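Local coordinates for protein xylulose kinase (Bifidobacterium adolescentis ATCC 15703, PDB 3I8B) that probably phosphorylates D-xylulose to D-xylulose 5-phosphate at the expense of ATP, as a member of the FGGY family of carbohydrate kinases, at residues M277-L282 / Y460-A465; A362-T366 / A392-R396; I425-I431 / M450-P455. All blocks are in the same frame, centred on the assembly; numbering follows the deposited sequence.

Interaction 1: residues M277-L282 / Y460-A465; sequences MASLGL and YVAIGA
Gly281 and Gly464 meet where two helices cross, an arrangement consistent with the interdomain helix crossing of the actin-like ATPase fold to which FGGY kinases belong. The segment axes approach to 6.6 Å at an angle of 76°, and Gly281 CA lies only 3.4 Å from Gly464 CA. Neither site has room for a side chain: a CB on Gly464 would fall 1.9 Å from Met277 O. Instead Gly464 CA itself approaches that carbonyl oxygen, at 3.3 Å and with an angle of 164° at the hydrogen, as a nearly straight CA-H...O contact. Leu280 CD2 also approaches Gly464 O, at 3.4 Å. In the same buried part the selenomethionine Met277, bent at chi2 and chi3, lays SE against Ala465. Packing relaxes towards Val461, which is partly exposed and also touches Asp11; here Ala278 CB reaches Val461 CG2 at 4.0 Å. Tyr460 is likewise partly exposed. Its CG is anti to the carbonyl carbon (chi1 -46°), which puts one face of the ring against Leu282, while its hydroxyl is hydrogen-bonded to Ala456 O. Leu282 CD2 stands 3.5 Å from the Tyr460 ring centroid, over the centre of the face, in a CH-pi contact.

Interaction 2: residues A362-T366 / A392-R396; sequences ANGIT and ANTTR
Asn363 turns its backbone carbonyl to the side chain of Asn393. Asn393 ND2 donates to Asn363 O at 2.7 Å with an N-H...O angle of 153°, the donor tilted 27° from the carbonyl plane, and Asn363 CB packs 4.0 Å from Asn393 CB. The carbonyl is presented by a turn: Ile365 N bonds back to Ala362 O at 3.2 Å, and the backbone angles of Asn363 and Gly364 fit a type I' beta turn. At Gly364 the backbone passes beside the amide, with CA 4.1 Å from Asn393 ND2. Ile365 CG1 then lies over the Asn393 amide, 3.7 Å from Asn393 OD1, while Ile365 CD1 comes 3.2 Å from the backbone oxygen Asn393 O. The Asn393 side chain stands between its own backbone N and carbonyl carbon (chi1 75°), and its ND2 also bonds Gly388 O, so one amide nitrogen ties two loop carbonyls. Replaced by an alanine, this residue would probably leave Asn363 O and Gly388 O without their shared donor and open a gap beside Ile365 CG1. Thr366 continues into strand 366-368, paired with Ser387. Across the contact, Asn393 leads through an inverse gamma turn centred on Thr394 to Thr395, the N-cap of helix 396-420.

Interaction 3: residues I425-I431 / M450-P455; sequences ITRILLI and MDVTRP
A beta-alpha-beta unit, strand 427-431, helix 438-448 and strand 452-455, brings Leu429 and Thr453 together as a parallel pair. Thr453 supplies both direct bonds: Thr453 N donates to Ile428 O at 3.0 Å, and Thr453 O accepts from Leu430 N at 2.8 Å, each donor nearly in line with the acceptor C=O. The short strand axes cross at 43°, and on either side of this pair waters bridge the backbones. One water accepts from Ile428 N and donates to Asp451 O; another donates to Leu430 O and Pro455 O, where proline lacks an N-H. On the face of Ile428 and Val452, Val452 CG1, anti to the valine N (chi1 -177°), comes 3.5 Å from Leu430 CB, a tight contact. Met450, extended beyond CG, crosses Ile428, Met450 CB lying 4.0 Å from Ile428 CD1. The other face carries Leu429, whose CD2 meets Pro455 CG at 3.8 Å, the side chains at about a right angle. There a third water links Thr453 OG1 to Arg427 NH1; Arg427 also forms a salt bridge with Asp288. Strand 288-293 runs parallel beside strand 427-431 and strand 486-490 antiparallel beside strand 452-455, as in the mixed sheet of an actin-like ATPase domain.

In the fold
Interactions 1 and 3 adjoin, their centres about 16 Å apart. The C-terminal ends of the two strands of interaction 3 lead to the helix crossing of interaction 1, strand 452-455 being followed by helix 460-474: Tyr460 CE2 packs 3.7 Å from Ile431 CG2, and Leu282 CD2 lies 3.9 Å from Pro455 CB. Interaction 1 is the one beside the predicted catalytic centre, with the side chain of Val461 about 3 Å from that of Asp11 and about 4 Å from that of Asp274, the probable proton acceptor. The side chain of Ile431 in interaction 3 stands about 10 Å from that of Asp274. Interaction 2 is peripheral, its centre about 41 Å from that of interaction 1 and about 29 Å from that of interaction 3, touching neither.

Interaction 1: residues M277-L282 / Y460-A465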
HETATM    1  N   MSE A 277      -1.521   4.378   6.163  1.00 10.14           N
HETATM    2  CA  MSE A 277      -1.200   5.598   6.878  1.00 12.50           C
HETATM    3  C   MSE A 277      -1.934   6.757   6.192  1.00 13.03           C
HETATM    4  O   MSE A 277      -2.560   7.575   6.866  1.00 12.20           O
HETATM    5  CB  MSE A 277       0.318   5.826   6.951  1.00 11.19           C
HETATM    6  CG  MSE A 277       1.053   4.823   7.847  1.00 10.87           C
HETATM    7 SE   MSE A 277       1.334   5.422   9.744  1.00 29.81          SE
HETATM    8  CE  MSE A 277      -0.524   5.266  10.373  1.00  7.54           C
ATOM      9  N   ALA A 278      -1.895   6.790   4.855  1.00 12.04           N
ATOM     10  CA  ALA A 278      -2.586   7.842   4.106  1.00 11.40           C
ATOM     11  C   ALA A 278      -4.064   7.828   4.459  1.00 12.40           C
ATOM     12  O   ALA A 278      -4.675   8.878   4.618  1.00 10.57           O
ATOM     13  CB  ALA A 278      -2.406   7.659   2.594  1.00 11.71           C
ATOM     14  N   SER A 279      -4.635   6.627   4.561  1.00 13.55           N
ATOM     15  CA  SER A 279      -6.053   6.480   4.882  1.00 13.66           C
ATOM     16  C   SER A 279      -6.389   7.081   6.254  1.00 13.85           C
ATOM     17  O   SER A 279      -7.406   7.760   6.415  1.00 15.07           O
ATOM     18  CB  SER A 279      -6.478   5.016   4.804  1.00 13.24           C
ATOM     19  OG  SER A 279      -6.142   4.476   3.527  1.00 14.48           O
ATOM     20  N   LEU A 280      -5.535   6.814   7.235  1.00 12.28           N
ATOM     21  CA  LEU A 280      -5.673   7.431   8.547  1.00 15.32           C
ATOM     22  C   LEU A 280      -5.594   8.963   8.407  1.00 12.28           C
ATOM     23  O   LEU A 280      -6.422   9.672   8.938  1.00 14.75           O
ATOM     24  CB  LEU A 280      -4.601   6.911   9.503  1.00 11.00           C
ATOM     25  CG  LEU A 280      -4.769   7.247  10.988  1.00 16.06           C
ATOM     26  CD1 LEU A 280      -6.010   6.590  11.585  1.00 12.09           C
ATOM     27  CD2 LEU A 280      -3.522   6.857  11.755  1.00 11.55           C
ATOM     28  N   GLY A 281      -4.606   9.450   7.664  1.00 11.81           N
ATOM     29  CA  GLY A 281      -4.417  10.878   7.482  1.00 13.84           C
ATOM     30  C   GLY A 281      -5.587  11.547   6.789  1.00 19.28           C
ATOM     31  O   GLY A 281      -5.864  12.736   7.009  1.00 15.05           O
ATOM     32  N   LEU A 282      -6.275  10.776   5.949  1.00 14.17           N
ATOM     33  CA  LEU A 282      -7.414  11.280   5.204  1.00 15.42           C
ATOM     34  C   LEU A 282      -8.653  11.213   6.062  1.00 17.55           C
ATOM     35  O   LEU A 282      -9.728  11.632   5.645  1.00 17.40           O
ATOM     36  CB  LEU A 282      -7.622  10.458   3.931  1.00 14.50           C
ATOM     37  CG  LEU A 282      -6.685  10.773   2.765  1.00 15.20           C
ATOM     38  CD1 LEU A 282      -6.740   9.654   1.714  1.00 15.89           C
ATOM     39  CD2 LEU A 282      -7.020  12.117   2.119  1.00 22.37           C
ATOM     40  N   TYR A 460      -0.656  13.079   2.773  1.00 13.19           N
ATOM     41  CA  TYR A 460      -1.549  12.228   3.554  1.00 15.09           C
ATOM     42  C   TYR A 460      -0.803  11.205   4.412  1.00 11.45           C
ATOM     43  O   TYR A 460      -1.251  10.876   5.510  1.00  9.32           O
ATOM     44  CB  TYR A 460      -2.581  11.513   2.679  1.00 18.33           C
ATOM     45  CG  TYR A 460      -3.277  12.387   1.659  1.00 25.40           C
ATOM     46  CD1 TYR A 460      -3.843  13.600   2.020  1.00 27.20           C
ATOM     47  CD2 TYR A 460      -3.394  11.975   0.333  1.00 29.47           C
ATOM     48  CE1 TYR A 460      -4.482  14.389   1.093  1.00 23.36           C
ATOM     49  CE2 TYR A 460      -4.040  12.760  -0.610  1.00 31.90           C
ATOM     50  CZ  TYR A 460      -4.584  13.969  -0.221  1.00 32.97           C
ATOM     51  OH  TYR A 460      -5.227  14.761  -1.151  1.00 32.47           O
ATOM     52  N   VAL A 461       0.317  10.684   3.915  1.00 10.93           N
ATOM     53  CA  VAL A 461       1.057   9.678   4.687  1.00 12.97           C
ATOM     54  C   VAL A 461       1.666  10.291   5.941  1.00 10.53           C
ATOM     55  O   VAL A 461       1.514   9.755   7.052  1.00 11.77           O
ATOM     56  CB  VAL A 461       2.183   8.996   3.873  1.00 11.38           C
ATOM     57  CG1 VAL A 461       3.064   8.154   4.810  1.00 11.91           C
ATOM     58  CG2 VAL A 461       1.593   8.135   2.762  1.00 12.96           C
ATOM     59  N   ALA A 462       2.360  11.409   5.755  1.00 10.72           N
ATOM     60  CA  ALA A 462       2.976  12.140   6.871  1.00 11.75           C
ATOM     61  C   ALA A 462       1.926  12.615   7.868  1.00  8.63           C
ATOM     62  O   ALA A 462       2.146  12.566   9.075  1.00  9.98           O
ATOM     63  CB  ALA A 462       3.796  13.325   6.351  1.00 10.65           C
ATOM     64  N   ILE A 463       0.782  13.068   7.359  1.00  9.83           N
ATOM     65  CA  ILE A 463      -0.315  13.492   8.230  1.00  9.97           C
ATOM     66  C   ILE A 463      -0.877  12.307   9.009  1.00 11.11           C
ATOM     67  O   ILE A 463      -1.122  12.415  10.200  1.00  8.68           O
ATOM     68  CB  ILE A 463      -1.449  14.189   7.438  1.00 11.33           C
ATOM     69  CG1 ILE A 463      -0.952  15.507   6.847  1.00 14.42           C
ATOM     70  CG2 ILE A 463      -2.671  14.429   8.316  1.00 13.64           C
ATOM     71  CD1 ILE A 463      -2.044  16.347   6.243  1.00 17.51           C
ATOM     72  N   GLY A 464      -1.083  11.175   8.327  1.00 10.82           N
ATOM     73  CA  GLY A 464      -1.542   9.961   8.979  1.00  9.96           C
ATOM     74  C   GLY A 464      -0.604   9.473  10.071  1.00  9.71           C
ATOM     75  O   GLY A 464      -1.049   9.035  11.133  1.00  8.27           O
ATOM     76  N   ALA A 465       0.699   9.540   9.819  1.00 10.21           N
ATOM     77  CA  ALA A 465       1.665   9.126  10.832  1.00 10.26           C
ATOM     78  C   ALA A 465       1.630  10.065  12.042  1.00 11.99           C
ATOM     79  O   ALA A 465       1.728   9.609  13.187  1.00  9.01           O
ATOM     80  CB  ALA A 465       3.081   9.013  10.247  1.00  7.42           C
TER

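Interaction 2: residues A362-T366 / A392-R396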
ATOM      1  N   ALA A 362     -21.280   6.150 -24.813  1.00 23.74           N
ATOM      2  CA  ALA A 362     -20.518   6.356 -26.043  1.00 27.70           C
ATOM      3  C   ALA A 362     -21.232   5.728 -27.236  1.00 24.09           C
ATOM      4  O   ALA A 362     -20.607   5.141 -28.115  1.00 23.82           O
ATOM      5  CB  ALA A 362     -19.104   5.787 -25.898  1.00 22.68           C
ATOM      6  N   ASN A 363     -22.552   5.846 -27.248  1.00 23.73           N
ATOM      7  CA  ASN A 363     -23.353   5.286 -28.323  1.00 27.56           C
ATOM      8  C   ASN A 363     -22.990   3.833 -28.628  1.00 26.82           C
ATOM      9  O   ASN A 363     -22.991   3.417 -29.788  1.00 20.41           O
ATOM     10  CB  ASN A 363     -23.228   6.152 -29.578  1.00 25.81           C
ATOM     11  CG  ASN A 363     -23.963   7.474 -29.440  1.00 26.34           C
ATOM     12  OD1 ASN A 363     -25.197   7.513 -29.474  1.00 20.21           O
ATOM     13  ND2 ASN A 363     -23.211   8.562 -29.270  1.00 22.65           N
ATOM     14  N   GLY A 364     -22.648   3.084 -27.581  1.00 21.29           N
ATOM     15  CA  GLY A 364     -22.516   1.642 -27.682  1.00 21.40           C
ATOM     16  C   GLY A 364     -21.108   1.085 -27.653  1.00 20.38           C
ATOM     17  O   GLY A 364     -20.923  -0.117 -27.513  1.00 21.85           O
ATOM     18  N   ILE A 365     -20.111   1.949 -27.784  1.00 19.89           N
ATOM     19  CA  ILE A 365     -18.730   1.494 -27.735  1.00 20.91           C
ATOM     20  C   ILE A 365     -18.241   1.338 -26.298  1.00 26.73           C
ATOM     21  O   ILE A 365     -18.372   2.245 -25.475  1.00 22.01           O
ATOM     22  CB  ILE A 365     -17.796   2.456 -28.466  1.00 22.34           C
ATOM     23  CG1 ILE A 365     -18.159   2.520 -29.957  1.00 19.15           C
ATOM     24  CG2 ILE A 365     -16.337   2.047 -28.257  1.00 17.06           C
ATOM     25  CD1 ILE A 365     -17.358   3.563 -30.720  1.00 20.29           C
ATOM     26  N   THR A 366     -17.667   0.179 -26.011  1.00 24.72           N
ATOM     27  CA  THR A 366     -17.114  -0.097 -24.696  1.00 24.57           C
ATOM     28  C   THR A 366     -15.634  -0.438 -24.810  1.00 23.38           C
ATOM     29  O   THR A 366     -15.225  -1.227 -25.673  1.00 22.25           O
ATOM     30  CB  THR A 366     -17.831  -1.276 -24.041  1.00 24.22           C
ATOM     31  OG1 THR A 366     -19.207  -0.940 -23.833  1.00 26.89           O
ATOM     32  CG2 THR A 366     -17.184  -1.624 -22.710  1.00 22.80           C
ATOM     33  N   ALA A 392     -22.042   3.750 -37.808  1.00 25.09           N
ATOM     34  CA  ALA A 392     -22.583   4.986 -37.246  1.00 26.71           C
ATOM     35  C   ALA A 392     -21.821   5.490 -36.013  1.00 29.91           C
ATOM     36  O   ALA A 392     -21.561   6.687 -35.884  1.00 21.67           O
ATOM     37  CB  ALA A 392     -24.071   4.814 -36.916  1.00 23.05           C
ATOM     38  N   ASN A 393     -21.460   4.585 -35.107  1.00 26.43           N
ATOM     39  CA  ASN A 393     -20.868   5.027 -33.846  1.00 23.76           C
ATOM     40  C   ASN A 393     -19.343   5.060 -33.810  1.00 27.16           C
ATOM     41  O   ASN A 393     -18.757   5.546 -32.841  1.00 23.88           O
ATOM     42  CB  ASN A 393     -21.448   4.257 -32.649  1.00 23.33           C
ATOM     43  CG  ASN A 393     -20.914   2.836 -32.537  1.00 24.54           C
ATOM     44  OD1 ASN A 393     -19.965   2.450 -33.230  1.00 26.08           O
ATOM     45  ND2 ASN A 393     -21.523   2.048 -31.652  1.00 23.33           N
ATOM     46  N   THR A 394     -18.694   4.567 -34.863  1.00 24.63           N
ATOM     47  CA  THR A 394     -17.238   4.526 -34.861  1.00 26.28           C
ATOM     48  C   THR A 394     -16.642   5.869 -35.263  1.00 29.53           C
ATOM     49  O   THR A 394     -16.285   6.096 -36.420  1.00 28.69           O
ATOM     50  CB  THR A 394     -16.676   3.391 -35.739  1.00 29.19           C
ATOM     51  OG1 THR A 394     -17.098   2.129 -35.205  1.00 21.17           O
ATOM     52  CG2 THR A 394     -15.158   3.449 -35.755  1.00 25.17           C
ATOM     53  N   THR A 395     -16.541   6.753 -34.282  1.00 30.09           N
ATOM     54  CA  THR A 395     -16.120   8.130 -34.505  1.00 31.99           C
ATOM     55  C   THR A 395     -15.200   8.558 -33.371  1.00 27.19           C
ATOM     56  O   THR A 395     -15.166   7.910 -32.327  1.00 25.49           O
ATOM     57  CB  THR A 395     -17.339   9.063 -34.534  1.00 32.03           C
ATOM     58  OG1 THR A 395     -18.037   8.977 -33.283  1.00 30.64           O
ATOM     59  CG2 THR A 395     -18.285   8.666 -35.664  1.00 27.15           C
ATOM     60  N   ARG A 396     -14.454   9.640 -33.565  1.00 24.66           N
ATOM     61  CA  ARG A 396     -13.516  10.085 -32.539  1.00 26.24           C
ATOM     62  C   ARG A 396     -14.216  10.464 -31.235  1.00 29.36           C
ATOM     63  O   ARG A 396     -13.703  10.196 -30.142  1.00 26.69           O
ATOM     64  CB  ARG A 396     -12.676  11.257 -33.045  1.00 32.49           C
ATOM     65  CG  ARG A 396     -11.613  10.842 -34.038  1.00 33.56           C
ATOM     66  CD  ARG A 396     -11.170  12.007 -34.903  1.00 43.16           C
ATOM     67  NE  ARG A 396      -9.879  12.557 -34.497  1.00 42.23           N
ATOM     68  CZ  ARG A 396      -9.689  13.815 -34.113  1.00 41.84           C
ATOM     69  NH1 ARG A 396      -8.473  14.223 -33.773  1.00 37.78           N
ATOM     70  NH2 ARG A 396     -10.711  14.665 -34.077  1.00 40.46           N
TER

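Interaction 3: residues I425-I431 / M450-P455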
ATOM      1  N   ILE A 425     -19.151  -0.074   0.872  1.00 16.84           N
ATOM      2  CA  ILE A 425     -18.519   1.183   0.503  1.00 20.19           C
ATOM      3  C   ILE A 425     -19.593   2.257   0.365  1.00 23.56           C
ATOM      4  O   ILE A 425     -20.443   2.174  -0.523  1.00 20.80           O
ATOM      5  CB  ILE A 425     -17.745   1.055  -0.816  1.00 19.48           C
ATOM      6  CG1 ILE A 425     -16.511   0.170  -0.622  1.00 17.45           C
ATOM      7  CG2 ILE A 425     -17.325   2.430  -1.318  1.00 21.92           C
ATOM      8  CD1 ILE A 425     -15.737  -0.069  -1.896  1.00 16.85           C
ATOM      9  N   THR A 426     -19.543   3.269   1.237  1.00 24.17           N
ATOM     10  CA  THR A 426     -20.618   4.260   1.329  1.00 21.99           C
ATOM     11  C   THR A 426     -20.164   5.698   1.053  1.00 21.92           C
ATOM     12  O   THR A 426     -20.973   6.621   1.020  1.00 23.75           O
ATOM     13  CB  THR A 426     -21.331   4.181   2.699  1.00 25.31           C
ATOM     14  OG1 THR A 426     -20.368   4.277   3.759  1.00 22.77           O
ATOM     15  CG2 THR A 426     -22.090   2.865   2.825  1.00 25.01           C
ATOM     16  N   ARG A 427     -18.868   5.878   0.848  1.00 22.04           N
ATOM     17  CA  ARG A 427     -18.321   7.174   0.478  1.00 23.74           C
ATOM     18  C   ARG A 427     -17.020   6.974  -0.290  1.00 19.70           C
ATOM     19  O   ARG A 427     -16.218   6.101   0.056  1.00 20.74           O
ATOM     20  CB  ARG A 427     -18.067   8.022   1.726  1.00 24.73           C
ATOM     21  CG  ARG A 427     -17.564   9.432   1.449  1.00 24.04           C
ATOM     22  CD  ARG A 427     -17.484  10.223   2.754  1.00 27.69           C
ATOM     23  NE  ARG A 427     -16.356   9.788   3.574  1.00 26.19           N
ATOM     24  CZ  ARG A 427     -15.341  10.570   3.929  1.00 27.99           C
ATOM     25  NH1 ARG A 427     -15.325  11.849   3.566  1.00 27.26           N
ATOM     26  NH2 ARG A 427     -14.354  10.080   4.671  1.00 24.18           N
ATOM     27  N   ILE A 428     -16.815   7.792  -1.316  1.00 18.39           N
ATOM     28  CA  ILE A 428     -15.651   7.686  -2.200  1.00 18.72           C
ATOM     29  C   ILE A 428     -14.798   8.942  -2.130  1.00 20.03           C
ATOM     30  O   ILE A 428     -15.308  10.048  -2.303  1.00 20.54           O
ATOM     31  CB  ILE A 428     -16.081   7.543  -3.674  1.00 17.27           C
ATOM     32  CG1 ILE A 428     -17.130   6.445  -3.835  1.00 21.73           C
ATOM     33  CG2 ILE A 428     -14.865   7.292  -4.581  1.00 17.05           C
ATOM     34  CD1 ILE A 428     -17.668   6.334  -5.257  1.00 19.98           C
ATOM     35  N   LEU A 429     -13.499   8.770  -1.892  1.00 15.97           N
ATOM     36  CA  LEU A 429     -12.554   9.872  -1.973  1.00 15.30           C
ATOM     37  C   LEU A 429     -11.699   9.663  -3.213  1.00 17.79           C
ATOM     38  O   LEU A 429     -11.281   8.545  -3.493  1.00 18.63           O
ATOM     39  CB  LEU A 429     -11.660   9.933  -0.732  1.00 15.20           C
ATOM     40  CG  LEU A 429     -12.319  10.402   0.568  1.00 22.80           C
ATOM     41  CD1 LEU A 429     -13.397   9.439   0.998  1.00 22.07           C
ATOM     42  CD2 LEU A 429     -11.281  10.584   1.668  1.00 24.58           C
ATOM     43  N   LEU A 430     -11.451  10.737  -3.954  1.00 15.75           N
ATOM     44  CA  LEU A 430     -10.661  10.656  -5.167  1.00 19.42           C
ATOM     45  C   LEU A 430      -9.416  11.514  -5.019  1.00 21.17           C
ATOM     46  O   LEU A 430      -9.509  12.735  -4.842  1.00 20.06           O
ATOM     47  CB  LEU A 430     -11.481  11.120  -6.370  1.00 19.86           C
ATOM     48  CG  LEU A 430     -10.718  11.210  -7.692  1.00 24.39           C
ATOM     49  CD1 LEU A 430     -10.271   9.814  -8.159  1.00 23.31           C
ATOM     50  CD2 LEU A 430     -11.566  11.902  -8.760  1.00 23.21           C
ATOM     51  N   ILE A 431      -8.258  10.869  -5.093  1.00 17.59           N
ATOM     52  CA  ILE A 431      -6.978  11.547  -4.928  1.00 21.47           C
ATOM     53  C   ILE A 431      -6.029  11.185  -6.055  1.00 23.45           C
ATOM     54  O   ILE A 431      -6.391  10.450  -6.977  1.00 24.69           O
ATOM     55  CB  ILE A 431      -6.306  11.150  -3.604  1.00 20.29           C
ATOM     56  CG1 ILE A 431      -6.190   9.622  -3.521  1.00 20.65           C
ATOM     57  CG2 ILE A 431      -7.078  11.723  -2.423  1.00 22.66           C
ATOM     58  CD1 ILE A 431      -5.609   9.103  -2.209  1.00 26.12           C
HETATM   59  N   MSE A 450     -22.049   7.395  -7.187  1.00 25.68           N
HETATM   60  CA  MSE A 450     -22.157   8.159  -5.937  1.00 30.14           C
HETATM   61  C   MSE A 450     -21.461   9.500  -6.073  1.00 26.75           C
HETATM   62  O   MSE A 450     -20.730   9.735  -7.024  1.00 25.02           O
HETATM   63  CB  MSE A 450     -21.436   7.450  -4.790  1.00 22.69           C
HETATM   64  CG  MSE A 450     -22.080   6.225  -4.253  1.00 33.39           C
HETATM   65 SE   MSE A 450     -21.035   5.573  -2.717  1.00 47.08          SE
HETATM   66  CE  MSE A 450     -22.344   4.258  -2.110  1.00 29.84           C
ATOM     67  N   ASP A 451     -21.656  10.349  -5.069  1.00 25.45           N
ATOM     68  CA  ASP A 451     -20.835  11.531  -4.866  1.00 22.98           C
ATOM     69  C   ASP A 451     -19.366  11.133  -4.808  1.00 23.48           C
ATOM     70  O   ASP A 451     -19.020  10.070  -4.294  1.00 21.32           O
ATOM     71  CB  ASP A 451     -21.211  12.201  -3.543  1.00 23.23           C
ATOM     72  CG  ASP A 451     -22.524  12.954  -3.616  1.00 26.21           C
ATOM     73  OD1 ASP A 451     -23.233  12.840  -4.641  1.00 24.32           O
ATOM     74  OD2 ASP A 451     -22.839  13.673  -2.644  1.00 30.31           O
ATOM     75  N   VAL A 452     -18.506  11.993  -5.335  1.00 19.87           N
ATOM     76  CA  VAL A 452     -17.074  11.769  -5.277  1.00 19.59           C
ATOM     77  C   VAL A 452     -16.421  12.963  -4.620  1.00 22.77           C
ATOM     78  O   VAL A 452     -16.383  14.061  -5.190  1.00 20.02           O
ATOM     79  CB  VAL A 452     -16.462  11.557  -6.677  1.00 25.04           C
ATOM     80  CG1 VAL A 452     -14.964  11.255  -6.565  1.00 19.98           C
ATOM     81  CG2 VAL A 452     -17.175  10.428  -7.382  1.00 15.91           C
ATOM     82  N   THR A 453     -15.934  12.745  -3.400  1.00 21.00           N
ATOM     83  CA  THR A 453     -15.239  13.774  -2.651  1.00 18.17           C
ATOM     84  C   THR A 453     -13.788  13.920  -3.099  1.00 21.51           C
ATOM     85  O   THR A 453     -13.073  12.927  -3.284  1.00 19.01           O
ATOM     86  CB  THR A 453     -15.284  13.471  -1.135  1.00 25.14           C
ATOM     87  OG1 THR A 453     -16.635  13.572  -0.667  1.00 23.15           O
ATOM     88  CG2 THR A 453     -14.405  14.435  -0.370  1.00 18.41           C
ATOM     89  N   ARG A 454     -13.354  15.168  -3.274  1.00 19.79           N
ATOM     90  CA  ARG A 454     -11.966  15.455  -3.629  1.00 24.83           C
ATOM     91  C   ARG A 454     -11.253  16.171  -2.484  1.00 26.65           C
ATOM     92  O   ARG A 454     -11.361  17.394  -2.345  1.00 24.27           O
ATOM     93  CB  ARG A 454     -11.881  16.296  -4.906  1.00 22.94           C
ATOM     94  CG  ARG A 454     -12.161  15.525  -6.183  1.00 26.27           C
ATOM     95  CD  ARG A 454     -11.901  16.377  -7.406  1.00 24.78           C
ATOM     96  NE  ARG A 454     -12.738  17.569  -7.408  1.00 26.15           N
ATOM     97  CZ  ARG A 454     -12.284  18.799  -7.185  1.00 31.24           C
ATOM     98  NH1 ARG A 454     -10.991  19.004  -6.961  1.00 25.11           N
ATOM     99  NH2 ARG A 454     -13.124  19.828  -7.196  1.00 34.51           N
ATOM    100  N   PRO A 455     -10.522  15.405  -1.659  1.00 27.20           N
ATOM    101  CA  PRO A 455      -9.731  15.993  -0.573  1.00 25.50           C
ATOM    102  C   PRO A 455      -8.641  16.876  -1.153  1.00 25.75           C
ATOM    103  O   PRO A 455      -8.075  16.519  -2.177  1.00 24.01           O
ATOM    104  CB  PRO A 455      -9.096  14.768   0.106  1.00 28.30           C
ATOM    105  CG  PRO A 455      -9.960  13.599  -0.303  1.00 29.80           C
ATOM    106  CD  PRO A 455     -10.413  13.933  -1.697  1.00 21.56           C
TER
HETATM  107  O   HOH W   1     -17.187  14.010   2.037  1.00 33.45           O
HETATM  108  O   HOH W   2     -19.010   9.430  -1.702  1.00 22.75           O
HETATM  109  O   HOH W   3      -8.159  15.182  -4.539  1.00 22.70           O